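Local coordinates for glycine cleavage system H protein (Mycobacterium tuberculosis, PDB 3IFT) that probably shuttles the methylamine group of glycine from the P protein to the T protein of the glycine cleavage system on a covalently bound lipoyl group, at residues 35-38 with 39-43; 125-128 with 129-132. One frame throughout, in Å; residues are numbered along the deposited sequence.

Contact 1. Residues 35-38 with 39-43; sequences VGIT and DYAQS
Thr38 OG1 is gripped by two groups: it accepts from Ala41 N at 3.1 Å and is also hydrogen-bonded to Tyr136 OH of the C-terminal helix 133-139. The bond from Ala41 N is the N-cap of helix 39-45, at the corner where strand 32-37 of the six-stranded antiparallel sheet gives way to helix. With chi1 at 65°, OG1 stands between the backbone N and the carbonyl carbon of Thr38, which turns the hydroxyl inward over the first helical turn, where it takes the N-H of Ala41. The same residue supplies the first true helical bond, Gln42 N to Thr38 O at 3.0 Å, almost straight at 166°. Tyr40 merely borders the cap: its CB lies 3.7 Å from Thr38 OG1, while its ring leads away to meet that of His22.

Below the cap the packing is apolar. Ile37 CB sits 3.8 Å from Ala41 CB, and the far methyl CD1 of Ile37 reaches along to the start of Gln42, 3.9 Å from its CB. Gln42 folds back toward Asp39, bent at chi2 (72°). Asp39 OD2 meanwhile takes the backbone N of Asp11, and Gln42 OE1 takes Asn101 ND2. The remaining carboxylate oxygen, Asp39 OD1, receives Gln42 NE2 at 2.9 Å, with the acceptor lying nearly in the amide plane.

Contact 2. Residues 125-128 with 129-132; sequences SALT and TLLD
Successive i to i+3 turns, type I-like in their backbone angles, carry residues 125-128 into 129-132 after helix 123-126, and threonine hydroxyls join the backbone N-H groups in taking up the carbonyls. Ala126 O accepts twice from Thr129: from the hydroxyl OG1 at 2.8 Å and from the backbone N at 3.2 Å. The two donors come from different directions. OG1 arrives nearly head-on to the carbonyl, whereas the N-H stands above the carbonyl plane, 43° out of it. A chi1 of 56° on Thr129 swings OG1 back over the turn to reach that oxygen.

Thr128 repeats the pattern one residue earlier, with its OG1 and its backbone N both donating to Ser125 O, the hydroxyl at 2.6 Å. The next bond of this i to i+3 series, Leu130 N to Leu127 O at 3.0 Å, closes the turn before the chain extends at Leu130. One water donates to both Leu127 O and Leu130 O, bridging the turn to the extended chain; a second donates to Leu130 O and only weakly to Thr128 O.

On the other side, Leu127 CD2 and Leu130 CD1 meet at 4.0 Å, the two side chains crossing at a slant. Both leucines rest on His17 of strand 17-18, and strand 23-29 receives Leu127 at Arg27 and Leu130 at Ile25. Farther on, Leu131 makes a backbone hydrogen bond with Tyr18, and Asp132 OD1 caps helix 133-139 through Ala135 N.

Contact 1 comes first along the chain and contact 2 near its end. Their centres are about 18 Å apart and their nearest atoms about 8 Å, so they do not touch. The six-stranded antiparallel sheet relates them: strand 32-37 leads into contact 1, while contact 2 lies against strand 23-29, next to 32-37, and the edge strand 17-18. Helix 133-139 follows contact 2 and returns Tyr136 to the cap of contact 1, tying the C-terminal helix to the start of helix 39-45. Contact 1 is nearer the predicted lipoylation site, Lys73, which carries no lipoyl group in this structure; the side chains of Gln42 and Lys73 are about 9 Å apart. Contact 2 is a turn at the surface, away from it.

Contact 1. Residues 35-38 with 39-43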
loop_
_atom_site.group_PDB
_atom_site.type_symbol
_atom_site.label_atom_id
_atom_site.label_comp_id
_atom_site.label_asym_id
_atom_site.label_seq_id
_atom_site.Cartn_x
_atom_site.Cartn_y
_atom_site.Cartn_z
ATOM N N VAL A 35 1.970 3.607 2.306
ATOM C CA VAL A 35 1.442 2.554 1.502
ATOM C C VAL A 35 0.082 2.090 1.994
ATOM O O VAL A 35 -0.161 1.929 3.197
ATOM C CB VAL A 35 2.437 1.371 1.521
ATOM C CG1 VAL A 35 1.988 0.259 0.656
ATOM C CG2 VAL A 35 3.851 1.859 1.089
ATOM N N GLY A 36 -0.810 1.850 1.038
ATOM C CA GLY A 36 -2.086 1.233 1.310
ATOM C C GLY A 36 -2.499 0.439 0.107
ATOM O O GLY A 36 -1.718 0.204 -0.839
ATOM N N ILE A 37 -3.739 -0.013 0.149
ATOM C CA ILE A 37 -4.317 -0.675 -1.000
ATOM C C ILE A 37 -5.274 0.266 -1.667
ATOM O O ILE A 37 -5.827 1.182 -1.054
ATOM C CB ILE A 37 -5.018 -2.008 -0.665
ATOM C CG1 ILE A 37 -6.128 -1.823 0.386
ATOM C CG2 ILE A 37 -3.995 -3.049 -0.225
ATOM C CD1 ILE A 37 -7.003 -3.045 0.479
ATOM N N THR A 38 -5.453 0.061 -2.954
ATOM C CA THR A 38 -6.258 0.982 -3.731
ATOM C C THR A 38 -7.751 0.828 -3.418
ATOM O O THR A 38 -8.178 -0.125 -2.810
ATOM C CB THR A 38 -5.961 0.753 -5.208
ATOM O OG1 THR A 38 -6.391 -0.555 -5.563
ATOM C CG2 THR A 38 -4.420 0.880 -5.424
ATOM N N ASP A 39 -8.532 1.791 -3.844
ATOM C CA ASP A 39 -9.975 1.686 -3.854
ATOM C C ASP A 39 -10.480 0.439 -4.533
ATOM O O ASP A 39 -11.345 -0.250 -4.019
ATOM C CB ASP A 39 -10.533 2.897 -4.531
ATOM C CG ASP A 39 -12.024 2.996 -4.427
ATOM O OD1 ASP A 39 -12.597 2.412 -3.499
ATOM O OD2 ASP A 39 -12.610 3.691 -5.286
ATOM N N TYR A 40 -9.904 0.124 -5.683
ATOM C CA TYR A 40 -10.244 -1.079 -6.401
ATOM C C TYR A 40 -9.967 -2.315 -5.558
ATOM O O TYR A 40 -10.797 -3.177 -5.479
ATOM C CB TYR A 40 -9.417 -1.142 -7.675
ATOM C CG TYR A 40 -9.421 -2.480 -8.338
ATOM C CD1 TYR A 40 -10.379 -2.778 -9.310
ATOM C CD2 TYR A 40 -8.483 -3.441 -8.024
ATOM C CE1 TYR A 40 -10.396 -3.982 -9.943
ATOM C CE2 TYR A 40 -8.503 -4.676 -8.643
ATOM C CZ TYR A 40 -9.448 -4.925 -9.637
ATOM O OH TYR A 40 -9.502 -6.131 -10.310
ATOM N N ALA A 41 -8.800 -2.367 -4.901
ATOM C CA ALA A 41 -8.414 -3.512 -4.097
ATOM C C ALA A 41 -9.361 -3.707 -2.914
ATOM O O ALA A 41 -9.821 -4.814 -2.655
ATOM C CB ALA A 41 -6.989 -3.377 -3.601
ATOM N N GLN A 42 -9.653 -2.642 -2.196
ATOM C CA GLN A 42 -10.490 -2.765 -1.020
ATOM C C GLN A 42 -11.906 -3.235 -1.434
ATOM O O GLN A 42 -12.514 -4.125 -0.810
ATOM C CB GLN A 42 -10.495 -1.457 -0.212
ATOM C CG GLN A 42 -11.199 -0.262 -0.824
ATOM C CD GLN A 42 -12.705 -0.406 -0.821
ATOM O OE1 GLN A 42 -13.263 -1.184 -0.052
ATOM N NE2 GLN A 42 -13.366 0.319 -1.709
ATOM N N SER A 43 -12.404 -2.693 -2.527
ATOM C CA SER A 43 -13.729 -3.066 -2.972
ATOM C C SER A 43 -13.780 -4.531 -3.377
ATOM O O SER A 43 -14.733 -5.239 -3.037
ATOM C CB SER A 43 -14.171 -2.173 -4.109
ATOM O OG SER A 43 -15.532 -2.467 -4.368
#

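Contact 2. Residues 125-128 with 129-132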
loop_
_atom_site.group_PDB
_atom_site.type_symbol
_atom_site.label_atom_id
_atom_site.label_comp_id
_atom_site.label_asym_id
_atom_site.label_seq_id
_atom_site.Cartn_x
_atom_site.Cartn_y
_atom_site.Cartn_z
ATOM N N SER A 125 14.768 6.892 -7.201
ATOM C CA SER A 125 14.953 5.701 -8.010
ATOM C C SER A 125 13.921 4.610 -7.725
ATOM O O SER A 125 13.284 4.142 -8.650
ATOM C CB SER A 125 16.373 5.199 -7.829
ATOM O OG SER A 125 17.235 6.240 -8.291
ATOM N N ALA A 126 13.745 4.230 -6.451
ATOM C CA ALA A 126 12.695 3.268 -6.064
ATOM C C ALA A 126 11.395 3.559 -6.800
ATOM O O ALA A 126 10.785 2.655 -7.345
ATOM C CB ALA A 126 12.462 3.289 -4.554
ATOM N N LEU A 127 10.993 4.829 -6.877
ATOM C CA LEU A 127 9.687 5.159 -7.443
ATOM C C LEU A 127 9.566 4.770 -8.916
ATOM O O LEU A 127 8.460 4.595 -9.407
ATOM C CB LEU A 127 9.327 6.631 -7.222
ATOM C CG LEU A 127 9.247 7.125 -5.771
ATOM C CD1 LEU A 127 9.267 8.674 -5.690
ATOM C CD2 LEU A 127 8.029 6.559 -5.043
ATOM N N THR A 128 10.698 4.578 -9.595
ATOM C CA THR A 128 10.706 4.251 -11.025
ATOM C C THR A 128 10.205 2.847 -11.354
ATOM O O THR A 128 9.876 2.579 -12.499
ATOM C CB THR A 128 12.159 4.381 -11.620
ATOM O OG1 THR A 128 12.988 3.308 -11.126
ATOM C CG2 THR A 128 12.769 5.717 -11.240
ATOM N N THR A 129 10.204 1.944 -10.369
ATOM C CA THR A 129 9.611 0.644 -10.548
ATOM C C THR A 129 8.076 0.716 -10.433
ATOM O O THR A 129 7.413 -0.274 -10.714
ATOM C CB THR A 129 10.093 -0.370 -9.486
ATOM O OG1 THR A 129 9.829 0.164 -8.172
ATOM C CG2 THR A 129 11.621 -0.681 -9.651
ATOM N N LEU A 130 7.513 1.847 -10.004
ATOM C CA LEU A 130 6.079 1.879 -9.671
ATOM C C LEU A 130 5.264 2.479 -10.793
ATOM O O LEU A 130 5.794 3.170 -11.649
ATOM C CB LEU A 130 5.805 2.634 -8.369
ATOM C CG LEU A 130 6.627 2.200 -7.163
ATOM C CD1 LEU A 130 6.309 3.070 -5.986
ATOM C CD2 LEU A 130 6.443 0.702 -6.838
ATOM N N LEU A 131 3.977 2.206 -10.772
ATOM C CA LEU A 131 3.068 2.699 -11.790
ATOM C C LEU A 131 2.502 4.044 -11.375
ATOM O O LEU A 131 2.336 4.347 -10.178
ATOM C CB LEU A 131 1.915 1.720 -11.974
ATOM C CG LEU A 131 2.290 0.260 -12.173
ATOM C CD1 LEU A 131 1.056 -0.568 -11.966
ATOM C CD2 LEU A 131 2.978 -0.032 -13.558
ATOM N N ASP A 132 2.205 4.860 -12.366
ATOM C CA ASP A 132 1.485 6.076 -12.105
ATOM C C ASP A 132 -0.004 5.764 -12.184
ATOM O O ASP A 132 -0.411 4.614 -12.473
ATOM C CB ASP A 132 1.958 7.264 -12.975
ATOM C CG ASP A 132 1.686 7.094 -14.464
ATOM O OD1 ASP A 132 0.996 6.140 -14.876
ATOM O OD2 ASP A 132 2.187 7.948 -15.232
HETATM O O HOH W 1 7.036 5.411 -11.819
HETATM O O HOH W 2 6.798 1.780 -13.527
#